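Local coordinates for protein lactate racemase (Thermoanaerobacterium thermosaccharolyticum, PDB 2YJG) that interconverts the D- and L-isomers of lactate as a homodimer, using a nickel-pincer cofactor derived from nicotinic acid mononucleotide, at residues A[120-123]-A[124-128]; A[254-257]-A[258-262]; A[263-266]-A[267-271]; A[378-381]-A[382-385]; A[390-394]-A[395-399]. One frame throughout, in Å; residues are numbered along the deposited sequence.

Contact 1. Residues A[120-123]-A[124-128]. With MG (magnesium ion), chain C; SO4 (sulfate ion), chain D.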
loop_
_atom_site.group_PDB
_atom_site.type_symbol
_atom_site.label_atom_id
_atom_site.label_comp_id
_atom_site.label_asym_id
_atom_site.label_seq_id
_atom_site.Cartn_x
_atom_site.Cartn_y
_atom_site.Cartn_z
ATOM N N PHE A 120 -8.622 -0.323 -2.838
ATOM C CA PHE A 120 -8.067 -0.294 -4.177
ATOM C C PHE A 120 -7.264 -1.530 -4.585
ATOM O O PHE A 120 -7.129 -1.796 -5.756
ATOM C CB PHE A 120 -7.186 0.970 -4.322
ATOM C CG PHE A 120 -7.903 2.224 -3.995
ATOM C CD1 PHE A 120 -8.872 2.730 -4.857
ATOM C CD2 PHE A 120 -7.642 2.924 -2.829
ATOM C CE1 PHE A 120 -9.545 3.897 -4.553
ATOM C CE2 PHE A 120 -8.353 4.077 -2.513
ATOM C CZ PHE A 120 -9.294 4.569 -3.402
ATOM N N GLY A 121 -6.801 -2.329 -3.618
ATOM C CA GLY A 121 -5.977 -3.483 -3.931
ATOM C C GLY A 121 -4.507 -3.071 -3.930
ATOM O O GLY A 121 -4.153 -1.936 -4.247
ATOM N N GLU A 122 -3.658 -4.026 -3.572
ATOM C CA GLU A 122 -2.250 -3.819 -3.369
ATOM C C GLU A 122 -1.504 -3.324 -4.624
ATOM O O GLU A 122 -0.724 -2.382 -4.553
ATOM C CB GLU A 122 -1.726 -5.170 -2.909
ATOM C CG GLU A 122 -0.323 -5.302 -2.630
ATOM C CD GLU A 122 -0.089 -6.389 -1.583
ATOM O OE1 GLU A 122 -0.983 -6.608 -0.743
ATOM O OE2 GLU A 122 0.998 -6.971 -1.590
ATOM N N ASP A 123 -1.780 -3.935 -5.760
ATOM C CA ASP A 123 -1.051 -3.605 -6.978
ATOM C C ASP A 123 -1.380 -2.182 -7.396
ATOM O O ASP A 123 -0.484 -1.395 -7.713
ATOM C CB ASP A 123 -1.408 -4.580 -8.118
ATOM C CG ASP A 123 -0.893 -6.003 -7.898
ATOM O OD1 ASP A 123 -0.085 -6.279 -6.997
ATOM O OD2 ASP A 123 -1.288 -6.855 -8.705
ATOM N N LEU A 124 -2.670 -1.812 -7.369
ATOM C CA LEU A 124 -3.051 -0.478 -7.783
ATOM C C LEU A 124 -2.436 0.615 -6.859
ATOM O O LEU A 124 -1.914 1.641 -7.342
ATOM C CB LEU A 124 -4.592 -0.417 -7.839
ATOM C CG LEU A 124 -5.375 0.579 -8.656
ATOM C CD1 LEU A 124 -4.833 0.643 -10.078
ATOM C CD2 LEU A 124 -6.896 0.140 -8.612
ATOM N N VAL A 125 -2.417 0.366 -5.543
ATOM C CA VAL A 125 -1.846 1.312 -4.597
ATOM C C VAL A 125 -0.340 1.482 -4.871
ATOM O O VAL A 125 0.149 2.575 -4.964
ATOM C CB VAL A 125 -2.137 0.918 -3.118
ATOM C CG1 VAL A 125 -1.322 1.722 -2.144
ATOM C CG2 VAL A 125 -3.658 1.046 -2.794
ATOM N N GLU A 126 0.357 0.382 -5.054
ATOM C CA GLU A 126 1.757 0.424 -5.418
ATOM C C GLU A 126 1.997 1.095 -6.774
ATOM O O GLU A 126 2.786 2.061 -6.869
ATOM C CB GLU A 126 2.314 -1.008 -5.437
ATOM C CG GLU A 126 2.293 -1.698 -4.033
ATOM C CD GLU A 126 2.641 -3.169 -4.053
ATOM O OE1 GLU A 126 2.876 -3.747 -5.152
ATOM O OE2 GLU A 126 2.731 -3.775 -2.940
ATOM N N ASN A 127 1.382 0.544 -7.812
ATOM C CA ASN A 127 1.733 0.792 -9.192
ATOM C C ASN A 127 1.358 2.222 -9.672
ATOM O O ASN A 127 1.954 2.763 -10.627
ATOM C CB ASN A 127 1.046 -0.168 -10.158
ATOM C CG ASN A 127 1.512 -1.636 -10.094
ATOM O OD1 ASN A 127 2.496 -2.057 -9.429
ATOM N ND2 ASN A 127 0.742 -2.439 -10.756
ATOM N N GLU A 128 0.316 2.800 -9.081
ATOM C CA GLU A 128 -0.105 4.145 -9.412
ATOM C C GLU A 128 0.234 5.123 -8.297
ATOM O O GLU A 128 0.558 4.719 -7.176
ATOM C CB GLU A 128 -1.603 4.199 -9.704
ATOM C CG GLU A 128 -1.998 3.295 -10.882
ATOM C CD GLU A 128 -1.464 3.631 -12.238
ATOM O OE1 GLU A 128 -0.967 4.737 -12.482
ATOM O OE2 GLU A 128 -1.520 2.721 -13.110
HETATM MG MG MG C . 2.005 4.061 -5.503
HETATM S S SO4 D . -5.499 -7.264 -2.712
HETATM O O1 SO4 D . -5.758 -7.242 -4.130
HETATM O O2 SO4 D . -5.167 -8.562 -2.177
HETATM O O3 SO4 D . -4.438 -6.352 -2.333
HETATM O O4 SO4 D . -6.647 -6.770 -1.991
HETATM O O HOH W 1 -5.021 -3.455 -7.167
HETATM O O HOH W 2 3.076 -6.323 -3.243
HETATM O O HOH W 3 2.721 -5.495 -6.816
#

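Contact 2. Residues A[254-257]-A[258-262]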
loop_
_atom_site.group_PDB
_atom_site.type_symbol
_atom_site.label_atom_id
_atom_site.label_comp_id
_atom_site.label_asym_id
_atom_site.label_seq_id
_atom_site.Cartn_x
_atom_site.Cartn_y
_atom_site.Cartn_z
ATOM N N HIS A 254 -19.629 15.276 -18.778
ATOM C CA HIS A 254 -19.646 16.609 -18.222
ATOM C C HIS A 254 -20.011 16.527 -16.741
ATOM O O HIS A 254 -20.912 15.743 -16.367
ATOM C CB HIS A 254 -20.684 17.412 -18.982
ATOM C CG HIS A 254 -20.743 18.851 -18.629
ATOM N ND1 HIS A 254 -21.374 19.329 -17.496
ATOM C CD2 HIS A 254 -20.328 19.942 -19.319
ATOM C CE1 HIS A 254 -21.281 20.645 -17.473
ATOM N NE2 HIS A 254 -20.642 21.040 -18.564
ATOM N N SER A 255 -19.296 17.263 -15.910
ATOM C CA SER A 255 -19.412 17.034 -14.455
ATOM C C SER A 255 -20.818 17.331 -13.919
ATOM O O SER A 255 -21.250 16.748 -12.920
ATOM C CB SER A 255 -18.349 17.806 -13.681
ATOM O OG SER A 255 -18.732 19.141 -13.427
ATOM N N GLU A 256 -21.520 18.244 -14.578
ATOM C CA GLU A 256 -22.914 18.523 -14.287
ATOM C C GLU A 256 -23.876 17.648 -15.100
ATOM O O GLU A 256 -24.738 17.022 -14.524
ATOM C CB GLU A 256 -23.245 20.053 -14.428
ATOM C CG GLU A 256 -24.499 20.391 -13.683
ATOM C CD GLU A 256 -24.817 21.903 -13.485
ATOM O OE1 GLU A 256 -23.999 22.782 -13.826
ATOM O OE2 GLU A 256 -25.923 22.177 -12.927
ATOM N N LYS A 257 -23.791 17.632 -16.433
ATOM C CA LYS A 257 -24.797 16.965 -17.237
ATOM C C LYS A 257 -24.807 15.456 -17.002
ATOM O O LYS A 257 -25.877 14.849 -17.020
ATOM C CB LYS A 257 -24.614 17.297 -18.731
ATOM C CG LYS A 257 -24.883 18.779 -19.044
ATOM C CD LYS A 257 -24.559 19.133 -20.518
ATOM C CE LYS A 257 -24.661 20.627 -20.851
ATOM N NZ LYS A 257 -23.820 21.383 -19.914
ATOM N N ALA A 258 -23.627 14.818 -16.859
ATOM C CA ALA A 258 -23.560 13.380 -16.607
ATOM C C ALA A 258 -24.123 13.037 -15.221
ATOM O O ALA A 258 -24.803 12.056 -15.106
ATOM C CB ALA A 258 -22.134 12.794 -16.774
ATOM N N HIS A 259 -23.834 13.878 -14.222
ATOM C CA HIS A 259 -24.339 13.737 -12.858
ATOM C C HIS A 259 -25.840 13.824 -12.860
ATOM O O HIS A 259 -26.521 12.969 -12.280
ATOM C CB HIS A 259 -23.761 14.794 -11.940
ATOM C CG HIS A 259 -24.283 14.733 -10.521
ATOM N ND1 HIS A 259 -24.067 13.657 -9.657
ATOM C CD2 HIS A 259 -24.985 15.647 -9.804
ATOM C CE1 HIS A 259 -24.637 13.916 -8.495
ATOM N NE2 HIS A 259 -25.195 15.112 -8.553
ATOM N N LEU A 260 -26.384 14.804 -13.587
ATOM C CA LEU A 260 -27.845 14.926 -13.647
ATOM C C LEU A 260 -28.539 13.739 -14.291
ATOM O O LEU A 260 -29.621 13.284 -13.816
ATOM C CB LEU A 260 -28.236 16.253 -14.316
ATOM C CG LEU A 260 -27.917 17.560 -13.610
ATOM C CD1 LEU A 260 -28.397 18.807 -14.425
ATOM C CD2 LEU A 260 -28.560 17.656 -12.184
ATOM N N LYS A 261 -27.975 13.197 -15.378
ATOM C CA LYS A 261 -28.556 12.005 -15.995
ATOM C C LYS A 261 -28.556 10.834 -14.997
ATOM O O LYS A 261 -29.524 10.096 -14.880
ATOM C CB LYS A 261 -27.812 11.665 -17.309
ATOM C CG LYS A 261 -28.343 10.471 -18.036
ATOM C CD LYS A 261 -29.845 10.595 -18.455
ATOM C CE LYS A 261 -30.598 9.237 -18.191
ATOM N NZ LYS A 261 -31.004 8.992 -16.736
ATOM N N GLY A 262 -27.500 10.726 -14.204
ATOM C CA GLY A 262 -27.479 9.732 -13.136
ATOM C C GLY A 262 -28.510 9.978 -12.042
ATOM O O GLY A 262 -29.185 9.038 -11.554
#

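Contact 3. Residues A[263-266]-A[267-271]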
loop_
_atom_site.group_PDB
_atom_site.type_symbol
_atom_site.label_atom_id
_atom_site.label_comp_id
_atom_site.label_asym_id
_atom_site.label_seq_id
_atom_site.Cartn_x
_atom_site.Cartn_y
_atom_site.Cartn_z
ATOM N N CYS A 263 -28.673 11.220 -11.667
ATOM C CA CYS A 263 -29.650 11.583 -10.610
ATOM C C CYS A 263 -31.042 11.340 -11.111
ATOM O O CYS A 263 -31.923 10.933 -10.331
ATOM C CB CYS A 263 -29.490 13.051 -10.197
ATOM S SG CYS A 263 -27.968 13.417 -9.267
ATOM N N GLU A 264 -31.270 11.586 -12.409
ATOM C CA GLU A 264 -32.581 11.308 -12.964
ATOM C C GLU A 264 -32.854 9.818 -12.846
ATOM O O GLU A 264 -33.941 9.436 -12.510
ATOM C CB GLU A 264 -32.752 11.775 -14.422
ATOM C CG GLU A 264 -32.722 13.276 -14.571
ATOM C CD GLU A 264 -32.449 13.701 -16.019
ATOM O OE1 GLU A 264 -32.189 12.843 -16.893
ATOM O OE2 GLU A 264 -32.515 14.891 -16.274
ATOM N N PHE A 265 -31.882 8.983 -13.138
ATOM C CA PHE A 265 -32.038 7.550 -13.033
ATOM C C PHE A 265 -32.375 7.157 -11.552
ATOM O O PHE A 265 -33.324 6.416 -11.274
ATOM C CB PHE A 265 -30.790 6.829 -13.585
ATOM C CG PHE A 265 -30.839 5.333 -13.435
ATOM C CD1 PHE A 265 -31.655 4.566 -14.237
ATOM C CD2 PHE A 265 -30.085 4.696 -12.479
ATOM C CE1 PHE A 265 -31.722 3.201 -14.050
ATOM C CE2 PHE A 265 -30.143 3.310 -12.334
ATOM C CZ PHE A 265 -30.958 2.589 -13.121
ATOM N N VAL A 266 -31.589 7.666 -10.626
ATOM C CA VAL A 266 -31.763 7.387 -9.209
ATOM C C VAL A 266 -33.098 7.870 -8.758
ATOM O O VAL A 266 -33.737 7.128 -8.020
ATOM C CB VAL A 266 -30.577 7.882 -8.350
ATOM C CG1 VAL A 266 -30.824 7.680 -6.885
ATOM C CG2 VAL A 266 -29.291 7.132 -8.750
ATOM N N SER A 267 -33.530 9.081 -9.141
ATOM C CA SER A 267 -34.887 9.537 -8.785
ATOM C C SER A 267 -35.996 8.529 -9.235
ATOM O O SER A 267 -36.991 8.261 -8.492
ATOM C CB SER A 267 -35.164 10.909 -9.424
ATOM O OG SER A 267 -36.365 11.397 -8.901
ATOM N N GLU A 268 -35.860 7.998 -10.462
ATOM C CA GLU A 268 -36.869 7.026 -10.948
ATOM C C GLU A 268 -36.924 5.781 -10.042
ATOM O O GLU A 268 -37.987 5.344 -9.717
ATOM C CB GLU A 268 -36.636 6.605 -12.415
ATOM C CG GLU A 268 -36.646 7.735 -13.404
ATOM C CD GLU A 268 -36.605 7.268 -14.891
ATOM O OE1 GLU A 268 -37.045 6.107 -15.204
ATOM O OE2 GLU A 268 -36.128 8.082 -15.739
ATOM N N ILE A 269 -35.773 5.276 -9.566
ATOM C CA ILE A 269 -35.693 4.061 -8.747
ATOM C C ILE A 269 -36.069 4.329 -7.300
ATOM O O ILE A 269 -36.775 3.500 -6.659
ATOM C CB ILE A 269 -34.264 3.480 -8.677
ATOM C CG1 ILE A 269 -33.681 3.153 -10.043
ATOM C CG2 ILE A 269 -34.219 2.177 -7.816
ATOM C CD1 ILE A 269 -34.638 3.007 -11.144
ATOM N N ALA A 270 -35.606 5.461 -6.771
ATOM C CA ALA A 270 -35.710 5.708 -5.321
ATOM C C ALA A 270 -36.951 6.476 -4.893
ATOM O O ALA A 270 -37.272 6.476 -3.710
ATOM C CB ALA A 270 -34.465 6.415 -4.854
ATOM N N THR A 271 -37.661 7.150 -5.807
ATOM C CA THR A 271 -38.788 8.012 -5.392
ATOM C C THR A 271 -39.977 7.180 -4.961
ATOM O O THR A 271 -40.350 6.263 -5.655
ATOM C CB THR A 271 -39.174 9.041 -6.448
ATOM O OG1 THR A 271 -38.012 9.835 -6.725
ATOM C CG2 THR A 271 -40.330 9.967 -5.961
#

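Contact 4. Residues A[378-381]-A[382-385]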
loop_
_atom_site.group_PDB
_atom_site.type_symbol
_atom_site.label_atom_id
_atom_site.label_comp_id
_atom_site.label_asym_id
_atom_site.label_seq_id
_atom_site.Cartn_x
_atom_site.Cartn_y
_atom_site.Cartn_z
ATOM N N SER A 378 -30.154 -1.583 23.676
ATOM C CA SER A 378 -30.449 -1.056 25.010
ATOM C C SER A 378 -29.387 -0.126 25.551
ATOM O O SER A 378 -29.724 0.719 26.395
ATOM C CB SER A 378 -30.695 -2.169 26.036
ATOM O OG SER A 378 -29.503 -2.904 26.244
ATOM N N LYS A 379 -28.143 -0.280 25.064
ATOM C CA LYS A 379 -26.984 0.600 25.377
ATOM C C LYS A 379 -27.321 2.035 25.092
ATOM O O LYS A 379 -26.738 2.972 25.702
ATOM C CB LYS A 379 -25.774 0.320 24.451
ATOM C CG LYS A 379 -25.007 -0.947 24.561
ATOM C CD LYS A 379 -23.829 -1.001 23.545
ATOM C CE LYS A 379 -24.219 -1.115 22.055
ATOM N NZ LYS A 379 -23.025 -1.508 21.121
ATOM N N ASN A 380 -28.278 2.260 24.188
ATOM C CA ASN A 380 -28.570 3.599 23.728
ATOM C C ASN A 380 -29.825 4.250 24.311
ATOM O O ASN A 380 -30.154 5.383 23.922
ATOM C CB ASN A 380 -28.771 3.590 22.183
ATOM C CG ASN A 380 -27.557 3.097 21.447
ATOM O OD1 ASN A 380 -26.433 3.440 21.835
ATOM N ND2 ASN A 380 -27.757 2.258 20.373
ATOM N N TYR A 381 -30.520 3.580 25.241
ATOM C CA TYR A 381 -31.785 4.108 25.682
ATOM C C TYR A 381 -31.625 5.451 26.337
ATOM O O TYR A 381 -32.466 6.333 26.145
ATOM C CB TYR A 381 -32.521 3.153 26.618
ATOM C CG TYR A 381 -32.985 1.813 26.042
ATOM C CD1 TYR A 381 -33.196 1.603 24.652
ATOM C CD2 TYR A 381 -33.328 0.758 26.913
ATOM C CE1 TYR A 381 -33.644 0.356 24.145
ATOM C CE2 TYR A 381 -33.781 -0.488 26.422
ATOM C CZ TYR A 381 -33.944 -0.706 25.031
ATOM O OH TYR A 381 -34.434 -1.986 24.548
ATOM N N GLU A 382 -30.569 5.613 27.131
ATOM C CA GLU A 382 -30.405 6.890 27.846
ATOM C C GLU A 382 -30.079 7.997 26.875
ATOM O O GLU A 382 -30.596 9.106 26.989
ATOM C CB GLU A 382 -29.350 6.743 28.935
ATOM C CG GLU A 382 -29.795 5.775 30.020
ATOM C CD GLU A 382 -31.159 6.124 30.706
ATOM O OE1 GLU A 382 -31.489 7.325 30.978
ATOM O OE2 GLU A 382 -31.901 5.157 31.002
ATOM N N TYR A 383 -29.299 7.682 25.842
ATOM C CA TYR A 383 -29.002 8.699 24.825
ATOM C C TYR A 383 -30.293 9.161 24.142
ATOM O O TYR A 383 -30.539 10.360 23.888
ATOM C CB TYR A 383 -28.073 8.179 23.734
ATOM C CG TYR A 383 -26.675 7.780 24.148
ATOM C CD1 TYR A 383 -25.982 8.469 25.124
ATOM C CD2 TYR A 383 -26.043 6.729 23.505
ATOM C CE1 TYR A 383 -24.691 8.112 25.452
ATOM C CE2 TYR A 383 -24.761 6.359 23.816
ATOM C CZ TYR A 383 -24.090 7.048 24.811
ATOM O OH TYR A 383 -22.807 6.668 25.115
ATOM N N VAL A 384 -31.104 8.188 23.766
ATOM C CA VAL A 384 -32.318 8.480 23.037
ATOM C C VAL A 384 -33.226 9.396 23.887
ATOM O O VAL A 384 -33.790 10.399 23.372
ATOM C CB VAL A 384 -33.071 7.163 22.671
ATOM C CG1 VAL A 384 -34.474 7.497 22.142
ATOM C CG2 VAL A 384 -32.257 6.330 21.684
ATOM N N LYS A 385 -33.348 9.079 25.189
ATOM C CA LYS A 385 -34.120 9.925 26.126
ATOM C C LYS A 385 -33.545 11.347 26.267
ATOM O O LYS A 385 -34.273 12.360 26.297
ATOM C CB LYS A 385 -34.173 9.268 27.512
ATOM C CG LYS A 385 -35.069 8.090 27.639
ATOM C CD LYS A 385 -35.064 7.542 29.071
ATOM C CE LYS A 385 -35.320 6.065 29.172
ATOM N NZ LYS A 385 -34.571 5.459 30.347
HETATM O O HOH W 4 -29.337 3.001 28.154
HETATM O O HOH W 5 -27.305 5.378 26.506
#

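Contact 5. Residues A[390-394]-A[395-399]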
loop_
_atom_site.group_PDB
_atom_site.type_symbol
_atom_site.label_atom_id
_atom_site.label_comp_id
_atom_site.label_asym_id
_atom_site.label_seq_id
_atom_site.Cartn_x
_atom_site.Cartn_y
_atom_site.Cartn_z
ATOM N N THR A 390 -37.961 8.740 22.330
ATOM C CA THR A 390 -38.422 7.686 23.225
ATOM C C THR A 390 -37.883 6.380 22.702
ATOM O O THR A 390 -38.122 6.001 21.505
ATOM C CB THR A 390 -39.945 7.596 23.277
ATOM O OG1 THR A 390 -40.490 8.843 23.640
ATOM C CG2 THR A 390 -40.402 6.515 24.248
ATOM N N PRO A 391 -37.131 5.680 23.554
ATOM C CA PRO A 391 -36.623 4.377 23.168
ATOM C C PRO A 391 -37.726 3.304 23.250
ATOM O O PRO A 391 -38.667 3.438 24.044
ATOM C CB PRO A 391 -35.555 4.109 24.211
ATOM C CG PRO A 391 -36.019 4.872 25.423
ATOM C CD PRO A 391 -36.862 5.991 24.967
ATOM N N ALA A 392 -37.601 2.280 22.427
ATOM C CA ALA A 392 -38.502 1.105 22.501
ATOM C C ALA A 392 -37.713 -0.155 22.260
ATOM O O ALA A 392 -36.736 -0.140 21.489
ATOM C CB ALA A 392 -39.644 1.227 21.500
ATOM N N LYS A 393 -38.085 -1.255 22.940
ATOM C CA LYS A 393 -37.300 -2.486 22.803
ATOM C C LYS A 393 -37.528 -3.211 21.501
ATOM O O LYS A 393 -36.669 -3.959 21.031
ATOM C CB LYS A 393 -37.506 -3.429 24.020
ATOM C CG LYS A 393 -38.453 -4.633 23.810
ATOM C CD LYS A 393 -38.813 -5.347 25.199
ATOM C CE LYS A 393 -40.259 -5.159 25.615
ATOM N NZ LYS A 393 -40.548 -5.936 26.883
ATOM N N ASP A 394 -38.705 -3.033 20.911
ATOM C CA ASP A 394 -39.022 -3.686 19.676
ATOM C C ASP A 394 -40.146 -2.939 18.985
ATOM O O ASP A 394 -40.733 -2.010 19.542
ATOM C CB ASP A 394 -39.375 -5.218 19.929
ATOM C CG ASP A 394 -40.553 -5.433 20.886
ATOM O OD1 ASP A 394 -41.504 -4.649 20.866
ATOM O OD2 ASP A 394 -40.553 -6.440 21.674
ATOM N N LEU A 395 -40.475 -3.358 17.777
ATOM C CA LEU A 395 -41.461 -2.649 16.985
ATOM C C LEU A 395 -42.861 -2.722 17.590
ATOM O O LEU A 395 -43.640 -1.783 17.516
ATOM C CB LEU A 395 -41.433 -3.174 15.537
ATOM C CG LEU A 395 -40.217 -2.770 14.679
ATOM C CD1 LEU A 395 -40.078 -3.632 13.503
ATOM C CD2 LEU A 395 -40.342 -1.273 14.245
ATOM N N GLY A 396 -43.194 -3.841 18.211
ATOM C CA GLY A 396 -44.458 -3.939 18.957
ATOM C C GLY A 396 -44.641 -2.909 20.050
ATOM O O GLY A 396 -45.636 -2.209 20.062
ATOM N N GLU A 397 -43.629 -2.756 20.908
ATOM C CA GLU A 397 -43.669 -1.744 21.924
ATOM C C GLU A 397 -43.678 -0.348 21.316
ATOM O O GLU A 397 -44.364 0.506 21.795
ATOM C CB GLU A 397 -42.474 -1.862 22.841
ATOM C CG GLU A 397 -42.522 -0.875 23.961
ATOM C CD GLU A 397 -41.367 -1.011 24.960
ATOM O OE1 GLU A 397 -40.195 -1.077 24.549
ATOM O OE2 GLU A 397 -41.641 -1.028 26.182
ATOM N N ALA A 398 -42.913 -0.139 20.245
ATOM C CA ALA A 398 -42.848 1.165 19.627
ATOM C C ALA A 398 -44.252 1.551 19.152
ATOM O O ALA A 398 -44.741 2.684 19.396
ATOM C CB ALA A 398 -41.809 1.184 18.500
ATOM N N LEU A 399 -44.928 0.599 18.523
ATOM C CA LEU A 399 -46.299 0.853 18.022
ATOM C C LEU A 399 -47.287 1.144 19.140
ATOM O O LEU A 399 -48.128 2.037 18.996
ATOM C CB LEU A 399 -46.789 -0.300 17.148
ATOM C CG LEU A 399 -48.038 -0.017 16.317
ATOM C CD1 LEU A 399 -47.855 1.276 15.460
ATOM C CD2 LEU A 399 -48.332 -1.223 15.403
#

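Contact 1. Residues A[120-123]-A[124-128]
A magnesium site on the dimer interface sits at the end of the short helix 122-127, where Glu-122 and Glu-126 stand one turn apart. The ion is held by main-chain carbonyls: Val-125 O, Glu-126 O and Glu-128 O, the last 2.3 Å from the magnesium ion, with carbonyls of the second subunit. At the other end Gly-121 is the N-cap, and Glu-122 N gives its hydrogen to sulfate O3 at 2.7 Å. Glu-126 turns its CG beside its own backbone N (chi1 -64°) and over the preceding turn, 3.1 Å from Glu-122 O. The two glutamates then run side by side the same way, carboxylate planes 54° apart. Water 2 lies 2.7 Å from Glu-122 OE2 and 2.6 Å from Glu-126 OE2, though it has more acceptors within reach than protons to give. Lys-117 pairs with Glu-122 OE1 and also binds the sulfate. Two carboxylates this close may raise each other's affinity for a proton, which Lys-117 and the water would probably offset.

Contact 2. Residues A[254-257]-A[258-262]
Lys-257 starts the helix 257-270 and meets the next turn through its carbonyl: Lys-261 N bonds to Lys-257 O at 3.1 Å, while Lys-257 CB lies 3.3 Å from Ala-258 N. From CB the side chain heads back toward the helix start, because chi1 of -66° sets CG beside the backbone N. There CG comes 3.9 Å from His-254 ND1. CD and CE continue extended, and a bend at the last torsion (chi4 54°) folds NZ in over one face of the His-254 imidazole, 3.4 Å above its plane and offset toward the rim.

The ring under that ammonium is itself a helix cap. Its ND1 accepts from Glu-256 N and from Lys-257 N, each at 3.1 Å; the second bond is the straighter, at 168°, and both donors are tilted out of the ring plane. His-254 O adds a main-chain bond from Ala-258 N at 2.9 Å, and, two residues on, Leu-260 N bonds to Glu-256 O. On another side of the helix His-259 packs its CB 3.3 Å from Ser-255 O and sends its ring onto Ile-236 and Asn-238 of strand 233-241.

Accepting two N-H groups requires a lone pair on ND1 of His-254, consistent with a neutral ring protonated at NE2, and the lysine charge above it would probably discourage a second proton.

Contact 3. Residues A[263-266]-A[267-271]
Phe-265 and Ile-269 pack one helical turn apart, an i to i+4 pair in the last turns of helix 257-270, the helix that runs from strand 247-253 of the mixed sheet to strand 271-277. The two side chains cross at a slant: Ile-269 CG1 stands 4.1 Å above one face of the phenyl ring, toward its rim, and Ile-269 CD1 is 4.1 Å from Phe-265 CE1. Chi1 of -57° puts CG1 of the isoleucine beside its backbone N and so back over the preceding turn. Its second torsion, -19°, is nearly eclipsed, which suggests some strain in holding CD1 there. With an alanine here CG1 and CD1 would be gone, and that face of Phe-265 would probably lose its aliphatic partner and the ring be freer to turn.

Round the helix, Val-266 and Ala-270 turn inward against Pro-173. Val-266 O takes Ala-270 N at 2.8 Å and, weakly, Ile-269 N as well. Just past the helix end, at Thr-271, Ser-267 O is gripped twice, by Thr-271 N at 3.0 Å and by the hydroxyl OG1 of Thr-271 at 2.6 Å.

Contact 4. Residues A[378-381]-A[382-385]
Asn-380 is where this turn is packed closely, against Tyr-383 and Val-384. Its OD1 comes in at the edge of the Tyr-383 ring, near the ring plane and 3.7 Å from CD2, with the amide and the ring only 25° apart. The amide does not drift there, since ND2 is fixed by Cys-319 O and Thr-376 OG1. Val-384, whose chi1 of 169° leaves CG2 beside its backbone N, presses that methyl to 3.2 Å from Asn-380 O, the same oxygen that accepts a 3.0 Å bond from Val-384 N.

This is the 3-10 turn that opens helix 381-386, the helix of a beta-alpha-beta crossover between the neighbouring parallel strands 371-375 and 390-392. Val-384 and Tyr-381 face Pro-391 of the second strand, while Tyr-383 meets Tyr-329 edge-to-face.

The outer side is looser and wet. Here the first two helical steps are filled by solvent: water 4 joins Ser-378 O to Glu-382 N, and water 5 gives to Lys-379 O at 2.6 Å and accepts from Tyr-383 N. Water 5 also rests 3.4 Å above the centre of the Tyr-383 ring. One turn on, Lys-385 lays its CG 3.5 Å from Tyr-381 O and carries NZ to Glu-382 OE2, a 2.8 Å salt bridge between two exposed side chains that enters from above the carboxylate plane.

Contact 5. Residues A[390-394]-A[395-399]
Glu-397 reaches back from the first turn of helix 395-405 to Lys-393, while Asp-394 reaches forward to Glu-397, making two complementary bonds at the turn out of strand 390-392. Fully extended, with chi1 at -177°, the glutamate crosses the lysine side chain at about a right angle. Its OE1 is met nearly end-on by Lys-393 N, at 2.7 Å and almost straight (176°), and sits 3.4 Å from Ala-392 CA. The lysine's own ammonium takes another course, leaving Lys-393 NZ 5.1 Å from Glu-397 OE2, near but not in contact.

Asp-394 is the N-cap. Its CG occupies the crowded position between the backbone N and the carbonyl carbon (chi1 59°), which swings OD1 over the open first turn to take Glu-397 N at 2.8 Å. Because the returning carboxylate grips the residue before the N-cap, the pair resembles a capping box without being one strictly. If an alanine replaced Asp-394, Glu-397 N would probably lose its acceptor and the helix start would be less firmly set.

Beneath the polar bonds Ala-392 CB meets Ala-398 CB at 3.7 Å, both lying against Ile-373 and Val-375 of strand 371-375. Two carboxylates gathered at a helix N-terminus, each accepting a main-chain N-H, would probably be steadied in their charged form by the helix dipole.

In the fold
The five contacts fall into three places. Contacts 2 and 3 are successive parts of helix 257-270, centres 13 Å apart, and lie near the probable catalytic site: the His-259 side chain is about 7 Å from that of Lys-184, the probable cofactor anchor, and the Cys-263 side chain about 9 Å from that of His-174, a probable proton donor/acceptor. Contacts 4 and 5 lie together at the edge of the parallel sheet, centres 12 Å apart, where Tyr-381 CD1 touches Pro-391 CB at 3.5 Å and Tyr-381 OH reaches Lys-393 CA at 3.4 Å. Contact 1, at the subunit interface, is about 47 Å from contact 5 between centres, yet its Phe-120 side chain comes within about 7 Å of the side chain of His-73, which probably contacts the cofactor.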